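Local coordinates for glycosylation Associate Protein 2 (Streptococcus agalactiae serotype V, PDB 6OYC) that probably works with its Gap partners in glycosylation and accessory Sec export of a streptococcal surface glycoprotein, using an alpha/beta-hydrolase-like fold, at residues Phe453-Met458 against Ser469-Tyr474; Gly376-Gly381 against Ile389-Pro394; Phe336-Lys341 against Asn436-Lys441; His380-Asn385 against Trp440-Glu445. All coordinates share one frame; numbering follows the deposited sequence.

Contact 1: residues Phe453-Met458 against Ser469-Tyr474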
loop_
_atom_site.group_PDB
_atom_site.type_symbol
_atom_site.label_atom_id
_atom_site.label_comp_id
_atom_site.label_asym_id
_atom_site.label_seq_id
_atom_site.Cartn_x
_atom_site.Cartn_y
_atom_site.Cartn_z
ATOM N N PHE B 453 10.930 -15.076 18.676
ATOM C CA PHE B 453 10.982 -15.264 17.226
ATOM C C PHE B 453 10.432 -16.632 16.841
ATOM O O PHE B 453 10.941 -17.660 17.296
ATOM C CB PHE B 453 12.406 -15.122 16.685
ATOM C CG PHE B 453 12.945 -13.724 16.745
ATOM C CD1 PHE B 453 13.523 -13.243 17.907
ATOM C CD2 PHE B 453 12.885 -12.893 15.638
ATOM C CE1 PHE B 453 14.031 -11.952 17.967
ATOM C CE2 PHE B 453 13.390 -11.600 15.692
ATOM C CZ PHE B 453 13.962 -11.130 16.854
ATOM N N ALA B 454 9.409 -16.639 15.994
ATOM C CA ALA B 454 8.958 -17.843 15.317
ATOM C C ALA B 454 9.539 -17.808 13.914
ATOM O O ALA B 454 9.212 -16.915 13.128
ATOM C CB ALA B 454 7.436 -17.923 15.263
ATOM N N LEU B 455 10.399 -18.764 13.604
ATOM C CA LEU B 455 11.219 -18.678 12.408
ATOM C C LEU B 455 11.137 -19.988 11.644
ATOM O O LEU B 455 11.457 -21.047 12.188
ATOM C CB LEU B 455 12.657 -18.349 12.788
ATOM C CG LEU B 455 13.572 -17.797 11.717
ATOM C CD1 LEU B 455 14.601 -16.919 12.407
ATOM C CD2 LEU B 455 14.239 -18.936 10.973
ATOM N N ALA B 456 10.700 -19.917 10.394
ATOM C CA ALA B 456 10.828 -21.024 9.462
ATOM C C ALA B 456 11.873 -20.661 8.419
ATOM O O ALA B 456 11.920 -19.520 7.952
ATOM C CB ALA B 456 9.493 -21.346 8.791
ATOM N N TYR B 457 12.725 -21.623 8.067
ATOM C CA TYR B 457 13.813 -21.364 7.139
ATOM C C TYR B 457 14.044 -22.592 6.279
ATOM O O TYR B 457 13.697 -23.714 6.651
ATOM C CB TYR B 457 15.114 -20.983 7.863
ATOM C CG TYR B 457 15.608 -22.053 8.808
ATOM C CD1 TYR B 457 15.049 -22.196 10.074
ATOM C CD2 TYR B 457 16.617 -22.934 8.431
ATOM C CE1 TYR B 457 15.481 -23.175 10.942
ATOM C CE2 TYR B 457 17.064 -23.921 9.296
ATOM C CZ TYR B 457 16.492 -24.033 10.552
ATOM O OH TYR B 457 16.912 -25.002 11.430
ATOM N N MET B 458 14.628 -22.356 5.109
ATOM C CA MET B 458 15.073 -23.424 4.231
ATOM C C MET B 458 16.513 -23.768 4.579
ATOM O O MET B 458 17.352 -22.872 4.728
ATOM C CB MET B 458 14.961 -23.003 2.769
ATOM C CG MET B 458 13.565 -22.603 2.348
ATOM S SD MET B 458 12.318 -23.786 2.889
ATOM C CE MET B 458 12.516 -25.099 1.686
ATOM N N SER B 469 21.162 -18.897 11.238
ATOM C CA SER B 469 22.346 -19.019 12.086
ATOM C C SER B 469 22.815 -17.661 12.586
ATOM O O SER B 469 23.019 -17.468 13.788
ATOM C CB SER B 469 23.475 -19.719 11.327
ATOM O OG SER B 469 22.964 -20.728 10.482
ATOM N N ASP B 470 22.981 -16.700 11.668
ATOM C CA ASP B 470 23.429 -15.365 12.056
ATOM C C ASP B 470 22.575 -14.775 13.155
ATOM O O ASP B 470 23.082 -14.051 14.019
ATOM C CB ASP B 470 23.387 -14.426 10.862
ATOM C CG ASP B 470 24.446 -14.722 9.878
ATOM O OD1 ASP B 470 25.432 -15.379 10.264
ATOM O OD2 ASP B 470 24.298 -14.319 8.708
ATOM N N LEU B 471 21.276 -15.070 13.134
ATOM C CA LEU B 471 20.367 -14.470 14.098
ATOM C C LEU B 471 20.599 -15.022 15.505
ATOM O O LEU B 471 20.586 -14.265 16.485
ATOM C CB LEU B 471 18.922 -14.695 13.648
ATOM C CG LEU B 471 17.885 -13.957 14.487
ATOM C CD1 LEU B 471 18.258 -12.485 14.584
ATOM C CD2 LEU B 471 16.503 -14.144 13.896
ATOM N N LEU B 472 20.819 -16.335 15.625
ATOM C CA LEU B 472 21.114 -16.916 16.929
ATOM C C LEU B 472 22.389 -16.330 17.514
ATOM O O LEU B 472 22.442 -16.004 18.707
ATOM C CB LEU B 472 21.234 -18.431 16.813
ATOM C CG LEU B 472 20.000 -19.131 16.258
ATOM C CD1 LEU B 472 20.402 -20.285 15.376
ATOM C CD2 LEU B 472 19.124 -19.617 17.389
ATOM N N GLN B 473 23.422 -16.171 16.682
ATOM C CA GLN B 473 24.697 -15.650 17.159
ATOM C C GLN B 473 24.534 -14.321 17.885
ATOM O O GLN B 473 25.317 -14.010 18.792
ATOM C CB GLN B 473 25.670 -15.506 15.987
ATOM C CG GLN B 473 26.045 -16.833 15.336
ATOM C CD GLN B 473 27.135 -16.699 14.265
ATOM O OE1 GLN B 473 28.129 -15.987 14.449
ATOM N NE2 GLN B 473 26.948 -17.395 13.141
ATOM N N TYR B 474 23.514 -13.535 17.523
ATOM C CA TYR B 474 23.313 -12.236 18.156
ATOM C C TYR B 474 22.594 -12.325 19.487
ATOM O O TYR B 474 22.455 -11.304 20.166
ATOM C CB TYR B 474 22.556 -11.297 17.225
ATOM C CG TYR B 474 23.508 -10.372 16.524
ATOM C CD1 TYR B 474 24.008 -10.679 15.260
ATOM C CD2 TYR B 474 23.959 -9.218 17.150
ATOM C CE1 TYR B 474 24.909 -9.836 14.619
ATOM C CE2 TYR B 474 24.858 -8.383 16.525
ATOM C CZ TYR B 474 25.328 -8.688 15.255
ATOM O OH TYR B 474 26.223 -7.854 14.622
#
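L471 reaches from helix 467-473 toward F453 and L455 on strand 452-458, so this contact ties the first strand of a beta-alpha-beta crossover (strand 452-458, helix 467-473, strand 482-487) to its connecting helix, at the edge half of the large mixed sheet expected of an alpha/beta-hydrolase-like fold. Within these segments the contact rests on very few atoms. One methyl does nearly all the work: CD2 of L471 lies 3.7 Å from CD1 of L455, where the two leucines run past each other in opposite directions. The same methyl sits over one face of the F453 ring, 4.2 Å from F453 CD2. With CG of L471 anti to its backbone nitrogen (chi1 -173°), the isobutyl group extends across to the strand while the two backbones stay well separated, the nearest CA atoms, those of F453 and L471, being 9.9 Å apart. Around this tight point the packing continues onto I391 beside L455, onto I389 and F448 beside F453, and onto F396 beside L471. Away from L471 the helix is more polar and partly open to solvent, with S469 and Q473 exposed. There the buried joint gives way to hydrogen bonds: D470 OD2 is gripped by T466 OG1 and N397 ND2, and Y474 OH pairs with E444 OE1. The Y474 ring lies nearly parallel to the indole of W440, with planes about 5° apart, and the carbonyl oxygen of D470 meets the edge of that phenol ring, in its plane.

Contact 2: residues Gly376-Gly381 against Ile389-Pro394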
loop_
_atom_site.group_PDB
_atom_site.type_symbol
_atom_site.label_atom_id
_atom_site.label_comp_id
_atom_site.label_asym_id
_atom_site.label_seq_id
_atom_site.Cartn_x
_atom_site.Cartn_y
_atom_site.Cartn_z
ATOM N N GLY B 376 11.777 -6.356 6.506
ATOM C CA GLY B 376 11.109 -5.221 7.117
ATOM C C GLY B 376 10.668 -5.508 8.541
ATOM O O GLY B 376 10.811 -4.657 9.422
ATOM N N ALA B 377 10.137 -6.714 8.788
ATOM C CA ALA B 377 9.628 -7.044 10.118
ATOM C C ALA B 377 10.748 -7.062 11.151
ATOM O O ALA B 377 10.600 -6.500 12.239
ATOM C CB ALA B 377 8.886 -8.383 10.090
ATOM N N THR B 378 11.891 -7.654 10.811
ATOM C CA THR B 378 12.997 -7.737 11.766
ATOM C C THR B 378 13.784 -6.428 11.856
ATOM O O THR B 378 14.108 -5.975 12.960
ATOM C CB THR B 378 13.923 -8.900 11.387
ATOM O OG1 THR B 378 13.146 -10.094 11.192
ATOM C CG2 THR B 378 14.934 -9.148 12.478
ATOM N N TYR B 379 14.094 -5.799 10.716
ATOM C CA TYR B 379 14.880 -4.565 10.737
ATOM C C TYR B 379 14.172 -3.468 11.519
ATOM O O TYR B 379 14.805 -2.745 12.303
ATOM C CB TYR B 379 15.176 -4.101 9.304
ATOM C CG TYR B 379 15.991 -2.820 9.174
ATOM C CD1 TYR B 379 15.370 -1.576 9.164
ATOM C CD2 TYR B 379 17.377 -2.857 9.047
ATOM C CE1 TYR B 379 16.111 -0.402 9.047
ATOM C CE2 TYR B 379 18.124 -1.685 8.921
ATOM C CZ TYR B 379 17.482 -0.464 8.918
ATOM O OH TYR B 379 18.198 0.712 8.784
ATOM N N HIS B 380 12.864 -3.314 11.310
ATOM C CA HIS B 380 12.139 -2.274 12.034
ATOM C C HIS B 380 11.717 -2.751 13.423
ATOM O O HIS B 380 11.539 -1.925 14.328
ATOM C CB HIS B 380 10.935 -1.800 11.204
ATOM C CG HIS B 380 11.320 -1.113 9.924
ATOM N ND1 HIS B 380 11.852 0.160 9.893
ATOM C CD2 HIS B 380 11.279 -1.531 8.635
ATOM C CE1 HIS B 380 12.113 0.501 8.642
ATOM N NE2 HIS B 380 11.778 -0.508 7.858
ATOM N N GLY B 381 11.565 -4.071 13.606
ATOM C CA GLY B 381 11.311 -4.619 14.933
ATOM C C GLY B 381 12.327 -4.161 15.961
ATOM O O GLY B 381 11.975 -3.848 17.100
ATOM N N ILE B 389 7.834 -11.818 16.618
ATOM C CA ILE B 389 8.183 -11.658 15.220
ATOM C C ILE B 389 8.048 -13.033 14.587
ATOM O O ILE B 389 8.837 -13.934 14.887
ATOM C CB ILE B 389 9.597 -11.099 15.046
ATOM C CG1 ILE B 389 9.625 -9.640 15.490
ATOM C CG2 ILE B 389 10.077 -11.261 13.611
ATOM C CD1 ILE B 389 11.000 -9.044 15.473
ATOM N N ILE B 390 7.031 -13.210 13.752
ATOM C CA ILE B 390 6.784 -14.466 13.053
ATOM C C ILE B 390 7.284 -14.293 11.627
ATOM O O ILE B 390 6.722 -13.513 10.851
ATOM C CB ILE B 390 5.298 -14.843 13.069
ATOM C CG1 ILE B 390 4.769 -14.923 14.500
ATOM C CG2 ILE B 390 5.060 -16.139 12.314
ATOM C CD1 ILE B 390 3.268 -15.139 14.578
ATOM N N ILE B 391 8.331 -15.019 11.255
ATOM C CA ILE B 391 8.928 -14.844 9.941
ATOM C C ILE B 391 9.229 -16.201 9.325
ATOM O O ILE B 391 9.510 -17.177 10.027
ATOM C CB ILE B 391 10.192 -13.970 10.024
ATOM C CG1 ILE B 391 11.051 -14.383 11.220
ATOM C CG2 ILE B 391 9.806 -12.498 10.153
ATOM C CD1 ILE B 391 12.441 -13.740 11.219
ATOM N N GLY B 392 9.145 -16.259 7.991
ATOM C CA GLY B 392 9.474 -17.447 7.224
ATOM C C GLY B 392 10.296 -17.152 5.980
ATOM O O GLY B 392 9.974 -16.239 5.215
ATOM N N LYS B 393 11.342 -17.945 5.763
ATOM C CA LYS B 393 12.331 -17.826 4.700
ATOM C C LYS B 393 13.044 -16.486 4.822
ATOM O O LYS B 393 12.966 -15.648 3.914
ATOM C CB LYS B 393 11.677 -18.001 3.329
ATOM C CG LYS B 393 10.782 -19.235 3.256
ATOM C CD LYS B 393 10.242 -19.480 1.858
ATOM C CE LYS B 393 9.731 -20.902 1.701
ATOM N NZ LYS B 393 9.119 -21.151 0.363
ATOM N N PRO B 394 13.771 -16.265 5.920
ATOM C CA PRO B 394 14.302 -14.927 6.196
ATOM C C PRO B 394 15.365 -14.518 5.195
ATOM O O PRO B 394 16.137 -15.341 4.702
ATOM C CB PRO B 394 14.898 -15.068 7.603
ATOM C CG PRO B 394 15.281 -16.524 7.695
ATOM C CD PRO B 394 14.219 -17.259 6.919
#
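T378 and A377 on helix 372-381 face I389 and I391 on strand 388-392, and the innermost layer sets isoleucine methyls against the A377 methyl and two oxygens, T378 OG1 and A377 O. T378 lies across both isoleucines at about a right angle, its OG1 3.7 Å from I391 CD1 and 4.1 Å from I389 CG2. From the preceding residue, A377 CB meets I391 CG2 at 4.2 Å. CD1 of I389 comes up against the helix backbone, 4.1 Å from A377 O and close to the CA of G381. The torsion of I391 (chi1 44°) sets CG1 between the backbone nitrogen and carbonyl carbon, which leaves CG2 for A377 and sends CD1 to the threonine. In the next shell F396 covers both T378 and I391, and F448 also touches I389. The axes of the two segments run roughly antiparallel, at 145°, as the second half of a beta-alpha-beta unit whose turn before the helix has a nucleophile-elbow pattern, consistent with the alpha/beta-hydrolase clan. Both polar atoms here already have partners, T378 OG1 in T374 O and A377 O in G381 N, which implies that this contact relies on apolar packing and burial, with no hydrogen bond across it.

Contact 3: residues Phe336-Lys341 against Asn436-Lys441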
loop_
_atom_site.group_PDB
_atom_site.type_symbol
_atom_site.label_atom_id
_atom_site.label_comp_id
_atom_site.label_asym_id
_atom_site.label_seq_id
_atom_site.Cartn_x
_atom_site.Cartn_y
_atom_site.Cartn_z
ATOM N N PHE B 336 12.667 -3.781 0.127
ATOM C CA PHE B 336 12.980 -4.324 1.447
ATOM C C PHE B 336 12.845 -3.276 2.560
ATOM O O PHE B 336 13.549 -3.336 3.570
ATOM C CB PHE B 336 14.385 -4.947 1.444
ATOM C CG PHE B 336 14.449 -6.271 0.723
ATOM C CD1 PHE B 336 14.301 -6.337 -0.643
ATOM C CD2 PHE B 336 14.609 -7.455 1.427
ATOM C CE1 PHE B 336 14.322 -7.561 -1.302
ATOM C CE2 PHE B 336 14.641 -8.672 0.780
ATOM C CZ PHE B 336 14.497 -8.726 -0.590
ATOM N N TYR B 337 11.944 -2.308 2.387
ATOM C CA TYR B 337 11.543 -1.354 3.428
ATOM C C TYR B 337 12.705 -0.546 3.984
ATOM O O TYR B 337 12.596 0.033 5.068
ATOM C CB TYR B 337 10.784 -2.065 4.560
ATOM C CG TYR B 337 9.621 -2.838 4.004
ATOM C CD1 TYR B 337 8.397 -2.224 3.785
ATOM C CD2 TYR B 337 9.764 -4.170 3.610
ATOM C CE1 TYR B 337 7.321 -2.931 3.231
ATOM C CE2 TYR B 337 8.692 -4.878 3.074
ATOM C CZ TYR B 337 7.481 -4.255 2.880
ATOM O OH TYR B 337 6.422 -4.958 2.328
ATOM N N ILE B 338 13.813 -0.451 3.257
ATOM C CA ILE B 338 14.925 0.375 3.704
ATOM C C ILE B 338 15.145 1.505 2.712
ATOM O O ILE B 338 14.700 1.462 1.563
ATOM C CB ILE B 338 16.217 -0.438 3.913
ATOM C CG1 ILE B 338 16.561 -1.239 2.668
ATOM C CG2 ILE B 338 16.054 -1.384 5.111
ATOM C CD1 ILE B 338 17.951 -1.817 2.708
ATOM N N GLY B 339 15.829 2.535 3.184
ATOM C CA GLY B 339 16.068 3.717 2.386
ATOM C C GLY B 339 16.545 4.843 3.271
ATOM O O GLY B 339 17.335 4.607 4.186
ATOM N N SER B 340 16.061 6.058 3.028
ATOM C CA SER B 340 16.486 7.196 3.826
ATOM C C SER B 340 16.070 7.005 5.280
ATOM O O SER B 340 15.202 6.188 5.611
ATOM C CB SER B 340 15.910 8.501 3.271
ATOM O OG SER B 340 14.573 8.754 3.718
ATOM N N LYS B 341 16.720 7.763 6.154
ATOM C CA LYS B 341 16.340 7.753 7.557
ATOM C C LYS B 341 14.929 8.262 7.722
ATOM O O LYS B 341 14.190 7.776 8.590
ATOM C CB LYS B 341 17.291 8.614 8.397
ATOM C CG LYS B 341 18.743 8.092 8.563
ATOM C CD LYS B 341 19.471 7.867 7.208
ATOM C CE LYS B 341 19.459 9.133 6.300
ATOM N NZ LYS B 341 19.598 8.810 4.858
ATOM N N ASN B 436 25.146 -5.705 4.058
ATOM C CA ASN B 436 24.918 -6.716 5.084
ATOM C C ASN B 436 24.967 -6.083 6.468
ATOM O O ASN B 436 24.075 -6.295 7.299
ATOM C CB ASN B 436 25.950 -7.835 4.970
ATOM C CG ASN B 436 25.629 -8.817 3.862
ATOM O OD1 ASN B 436 24.552 -8.781 3.282
ATOM N ND2 ASN B 436 26.572 -9.697 3.559
ATOM N N ASN B 437 25.978 -5.256 6.715
ATOM C CA ASN B 437 26.147 -4.697 8.047
ATOM C C ASN B 437 25.056 -3.689 8.374
ATOM O O ASN B 437 24.706 -3.513 9.549
ATOM C CB ASN B 437 27.541 -4.086 8.165
ATOM C CG ASN B 437 28.631 -5.156 8.185
ATOM O OD1 ASN B 437 28.404 -6.273 8.661
ATOM N ND2 ASN B 437 29.801 -4.832 7.656
ATOM N N TYR B 438 24.502 -3.038 7.347
ATOM C CA TYR B 438 23.375 -2.129 7.531
ATOM C C TYR B 438 22.241 -2.790 8.300
ATOM O O TYR B 438 21.634 -2.177 9.188
ATOM C CB TYR B 438 22.888 -1.667 6.161
ATOM C CG TYR B 438 21.897 -0.537 6.186
ATOM C CD1 TYR B 438 22.316 0.772 6.377
ATOM C CD2 TYR B 438 20.549 -0.774 5.981
ATOM C CE1 TYR B 438 21.413 1.818 6.371
ATOM C CE2 TYR B 438 19.636 0.268 5.979
ATOM C CZ TYR B 438 20.078 1.559 6.171
ATOM O OH TYR B 438 19.184 2.595 6.171
ATOM N N PHE B 439 21.937 -4.043 7.970
ATOM C CA PHE B 439 20.890 -4.756 8.691
ATOM C C PHE B 439 21.267 -4.977 10.159
ATOM O O PHE B 439 20.480 -4.665 11.066
ATOM C CB PHE B 439 20.593 -6.090 8.000
ATOM C CG PHE B 439 19.597 -6.939 8.743
ATOM C CD1 PHE B 439 18.234 -6.755 8.554
ATOM C CD2 PHE B 439 20.023 -7.904 9.650
ATOM C CE1 PHE B 439 17.318 -7.526 9.245
ATOM C CE2 PHE B 439 19.112 -8.676 10.342
ATOM C CZ PHE B 439 17.762 -8.490 10.145
ATOM N N TRP B 440 22.467 -5.512 10.417
ATOM C CA TRP B 440 22.805 -5.915 11.785
ATOM C C TRP B 440 23.040 -4.731 12.712
ATOM O O TRP B 440 22.869 -4.883 13.924
ATOM C CB TRP B 440 24.014 -6.843 11.774
ATOM C CG TRP B 440 23.708 -8.044 11.016
ATOM C CD1 TRP B 440 24.129 -8.333 9.762
ATOM C CD2 TRP B 440 22.844 -9.115 11.415
ATOM N NE1 TRP B 440 23.597 -9.533 9.353
ATOM C CE2 TRP B 440 22.806 -10.033 10.353
ATOM C CE3 TRP B 440 22.112 -9.394 12.569
ATOM C CZ2 TRP B 440 22.064 -11.212 10.411
ATOM C CZ3 TRP B 440 21.376 -10.569 12.622
ATOM C CH2 TRP B 440 21.356 -11.457 11.553
ATOM N N LYS B 441 23.391 -3.557 12.172
ATOM C CA LYS B 441 23.553 -2.391 13.026
ATOM C C LYS B 441 22.222 -1.996 13.657
ATOM O O LYS B 441 22.174 -1.556 14.808
ATOM C CB LYS B 441 24.163 -1.225 12.242
ATOM C CG LYS B 441 23.743 0.161 12.739
ATOM C CD LYS B 441 24.039 1.257 11.720
ATOM C CE LYS B 441 23.556 2.609 12.211
ATOM N NZ LYS B 441 24.616 3.361 12.947
#
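Y438 points from helix 429-444 at the loop carrying I338 and G339, and the isoleucine comes to the edge of its ring, not to a face. CG2 of I338 lies near the ring plane, 4.0 Å from Y438 CE2, with I338 CB almost as near at 4.1 Å. The two side chains pass alongside each other in opposite directions, so the phenol runs on beyond the isoleucine toward the backbone of G339. An extended first torsion, CG anti to the backbone nitrogen (chi1 -169°), carries the ring away from the helix and over to the loop. There the hydroxyl stops 3.4 Å from G339 O, a near approach without a hydrogen bond; the bond of Y438 OH is to E344 OE2, and that same carboxylate oxygen accepts from G339 N. The loop leads directly into helix 341-358 of this alpha/beta domain, and S340 is the N-cap, its OG bonded to Y343 N in the first turn. E344, also in that turn, thus links the start of one helix to the phenol of another. The I338 side chain also rests on Y375 of helix 372-381, while the I338 carbonyl oxygen is hydrogen-bonded to R330 NH1.

Contact 4: residues His380-Asn385 against Trp440-Glu445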
loop_
_atom_site.group_PDB
_atom_site.type_symbol
_atom_site.label_atom_id
_atom_site.label_comp_id
_atom_site.label_asym_id
_atom_site.label_seq_id
_atom_site.Cartn_x
_atom_site.Cartn_y
_atom_site.Cartn_z
ATOM N N HIS B 380 12.864 -3.314 11.310
ATOM C CA HIS B 380 12.139 -2.274 12.034
ATOM C C HIS B 380 11.717 -2.751 13.423
ATOM O O HIS B 380 11.539 -1.925 14.328
ATOM C CB HIS B 380 10.935 -1.800 11.204
ATOM C CG HIS B 380 11.320 -1.113 9.924
ATOM N ND1 HIS B 380 11.852 0.160 9.893
ATOM C CD2 HIS B 380 11.279 -1.531 8.635
ATOM C CE1 HIS B 380 12.113 0.501 8.642
ATOM N NE2 HIS B 380 11.778 -0.508 7.858
ATOM N N GLY B 381 11.565 -4.071 13.606
ATOM C CA GLY B 381 11.311 -4.619 14.933
ATOM C C GLY B 381 12.327 -4.161 15.961
ATOM O O GLY B 381 11.975 -3.848 17.100
ATOM N N ALA B 382 13.596 -4.074 15.552
ATOM C CA ALA B 382 14.652 -3.531 16.402
ATOM C C ALA B 382 14.287 -2.187 17.030
ATOM O O ALA B 382 14.751 -1.874 18.131
ATOM C CB ALA B 382 15.942 -3.401 15.582
ATOM N N LYS B 383 13.474 -1.381 16.361
ATOM C CA LYS B 383 13.071 -0.098 16.915
ATOM C C LYS B 383 11.749 -0.165 17.651
ATOM O O LYS B 383 11.327 0.842 18.237
ATOM C CB LYS B 383 12.973 0.956 15.813
ATOM C CG LYS B 383 14.295 1.600 15.466
ATOM C CD LYS B 383 15.080 0.691 14.537
ATOM C CE LYS B 383 15.891 1.463 13.511
ATOM N NZ LYS B 383 16.345 0.520 12.439
ATOM N N LEU B 384 11.084 -1.317 17.636
ATOM C CA LEU B 384 9.738 -1.409 18.163
ATOM C C LEU B 384 9.602 -2.337 19.361
ATOM O O LEU B 384 8.575 -2.264 20.054
ATOM C CB LEU B 384 8.771 -1.858 17.057
ATOM C CG LEU B 384 8.536 -0.813 15.964
ATOM C CD1 LEU B 384 7.987 -1.454 14.703
ATOM C CD2 LEU B 384 7.599 0.239 16.476
ATOM N N ASN B 385 10.597 -3.188 19.633
ATOM C CA ASN B 385 10.589 -4.148 20.735
ATOM C C ASN B 385 9.241 -4.886 20.800
ATOM O O ASN B 385 8.543 -4.802 21.812
ATOM C CB ASN B 385 10.903 -3.465 22.062
ATOM C CG ASN B 385 11.382 -4.439 23.128
ATOM O OD1 ASN B 385 11.173 -5.647 23.036
ATOM N ND2 ASN B 385 12.033 -3.907 24.153
ATOM N N TRP B 440 22.467 -5.512 10.417
ATOM C CA TRP B 440 22.805 -5.915 11.785
ATOM C C TRP B 440 23.040 -4.731 12.712
ATOM O O TRP B 440 22.869 -4.883 13.924
ATOM C CB TRP B 440 24.014 -6.843 11.774
ATOM C CG TRP B 440 23.708 -8.044 11.016
ATOM C CD1 TRP B 440 24.129 -8.333 9.762
ATOM C CD2 TRP B 440 22.844 -9.115 11.415
ATOM N NE1 TRP B 440 23.597 -9.533 9.353
ATOM C CE2 TRP B 440 22.806 -10.033 10.353
ATOM C CE3 TRP B 440 22.112 -9.394 12.569
ATOM C CZ2 TRP B 440 22.064 -11.212 10.411
ATOM C CZ3 TRP B 440 21.376 -10.569 12.622
ATOM C CH2 TRP B 440 21.356 -11.457 11.553
ATOM N N LYS B 441 23.391 -3.557 12.172
ATOM C CA LYS B 441 23.553 -2.391 13.026
ATOM C C LYS B 441 22.222 -1.996 13.657
ATOM O O LYS B 441 22.174 -1.556 14.808
ATOM C CB LYS B 441 24.163 -1.225 12.242
ATOM C CG LYS B 441 23.743 0.161 12.739
ATOM C CD LYS B 441 24.039 1.257 11.720
ATOM C CE LYS B 441 23.556 2.609 12.211
ATOM N NZ LYS B 441 24.616 3.361 12.947
ATOM N N SER B 442 21.131 -2.142 12.913
ATOM C CA SER B 442 19.814 -1.933 13.503
ATOM C C SER B 442 19.544 -2.963 14.594
ATOM O O SER B 442 19.008 -2.637 15.657
ATOM C CB SER B 442 18.746 -2.008 12.405
ATOM O OG SER B 442 17.448 -1.811 12.926
ATOM N N ILE B 443 19.912 -4.215 14.332
ATOM C CA ILE B 443 19.733 -5.287 15.308
ATOM C C ILE B 443 20.546 -5.001 16.566
ATOM O O ILE B 443 19.993 -4.864 17.662
ATOM C CB ILE B 443 20.119 -6.640 14.687
ATOM C CG1 ILE B 443 19.197 -6.962 13.504
ATOM C CG2 ILE B 443 20.091 -7.729 15.737
ATOM C CD1 ILE B 443 17.737 -6.704 13.777
ATOM N N GLU B 444 21.874 -4.913 16.421
ATOM C CA GLU B 444 22.758 -4.507 17.505
ATOM C C GLU B 444 22.180 -3.352 18.308
ATOM O O GLU B 444 21.938 -3.476 19.511
ATOM C CB GLU B 444 24.121 -4.091 16.954
ATOM C CG GLU B 444 24.960 -5.194 16.385
ATOM C CD GLU B 444 26.277 -4.694 15.814
ATOM O OE1 GLU B 444 26.573 -4.986 14.629
ATOM O OE2 GLU B 444 27.019 -4.010 16.555
ATOM N N GLU B 445 21.955 -2.216 17.653
ATOM C CA GLU B 445 21.512 -1.027 18.368
ATOM C C GLU B 445 20.065 -1.110 18.825
ATOM O O GLU B 445 19.580 -0.166 19.468
ATOM C CB GLU B 445 21.701 0.204 17.492
ATOM C CG GLU B 445 23.126 0.427 17.055
ATOM C CD GLU B 445 23.305 1.770 16.390
ATOM O OE1 GLU B 445 22.843 1.935 15.243
ATOM O OE2 GLU B 445 23.890 2.671 17.028
#
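K383 and S442 are brought together by a bent lysine chain and a serine hydroxyl turned to meet it: the lysine bends at chi2 (81°) and again at chi3, curling its amine back toward the neighbouring helix, while the serine OG stands anti to its backbone nitrogen (chi1 -180°) and faces it. The setting is a junction in the alpha/beta-hydrolase-like domain, where the chain around A382 and K383, following helix 372-381, meets the last turns of helix 429-444. K383 NZ donates to S442 OG over 2.6 Å, a short bond. S442 OG is in turn hydrogen-bonded to the carbonyl oxygen of Y379, so the hydroxyl links the lysine amine to the Y379 carbonyl; the lysine also makes a cation-pi contact with the Y379 ring. Next to this polar bridge the backbones close in, the CA atoms of A382 and I443 being 5.5 Å apart. The methyl of A382 touches two oxygens of the serine, 3.2 Å from S442 O and 3.4 Å from S442 OG, and I443 CD1 approaches the same methyl at 4.2 Å, with F448 packing on both. The lysine is exposed, whereas the alanine is buried. On the outer helix surface K441 NZ and E445 OE1 make a salt bridge one turn apart. Within 380-385, G381 O accepts twice, from L384 N at 2.7 Å and from N385 N at 3.0 Å.

Contacts 1 and 2 sit about 10 Å apart, centre to centre, on neighbouring strands of one sheet, joined by backbone bonds such as I391 N to A454 O at 2.8 Å. Contacts 2 and 4 share H380 and G381, while contacts 3 and 4 share W440 and K441; helix 429-444 therefore bridges loop 336-341 and the end of helix 372-381. Further ties are H380 NE2 to Y337 O, 3.0 Å, between contacts 2 and 3, and D470 CB against W440 CZ2, 3.5 Å, between contacts 1 and 3. Contact 2 adjoins a possible, unconfirmed Ser-His-Asp site: I391 lies near the elbow residues without touching them, and K393 NZ bonds to the H491 carbonyl.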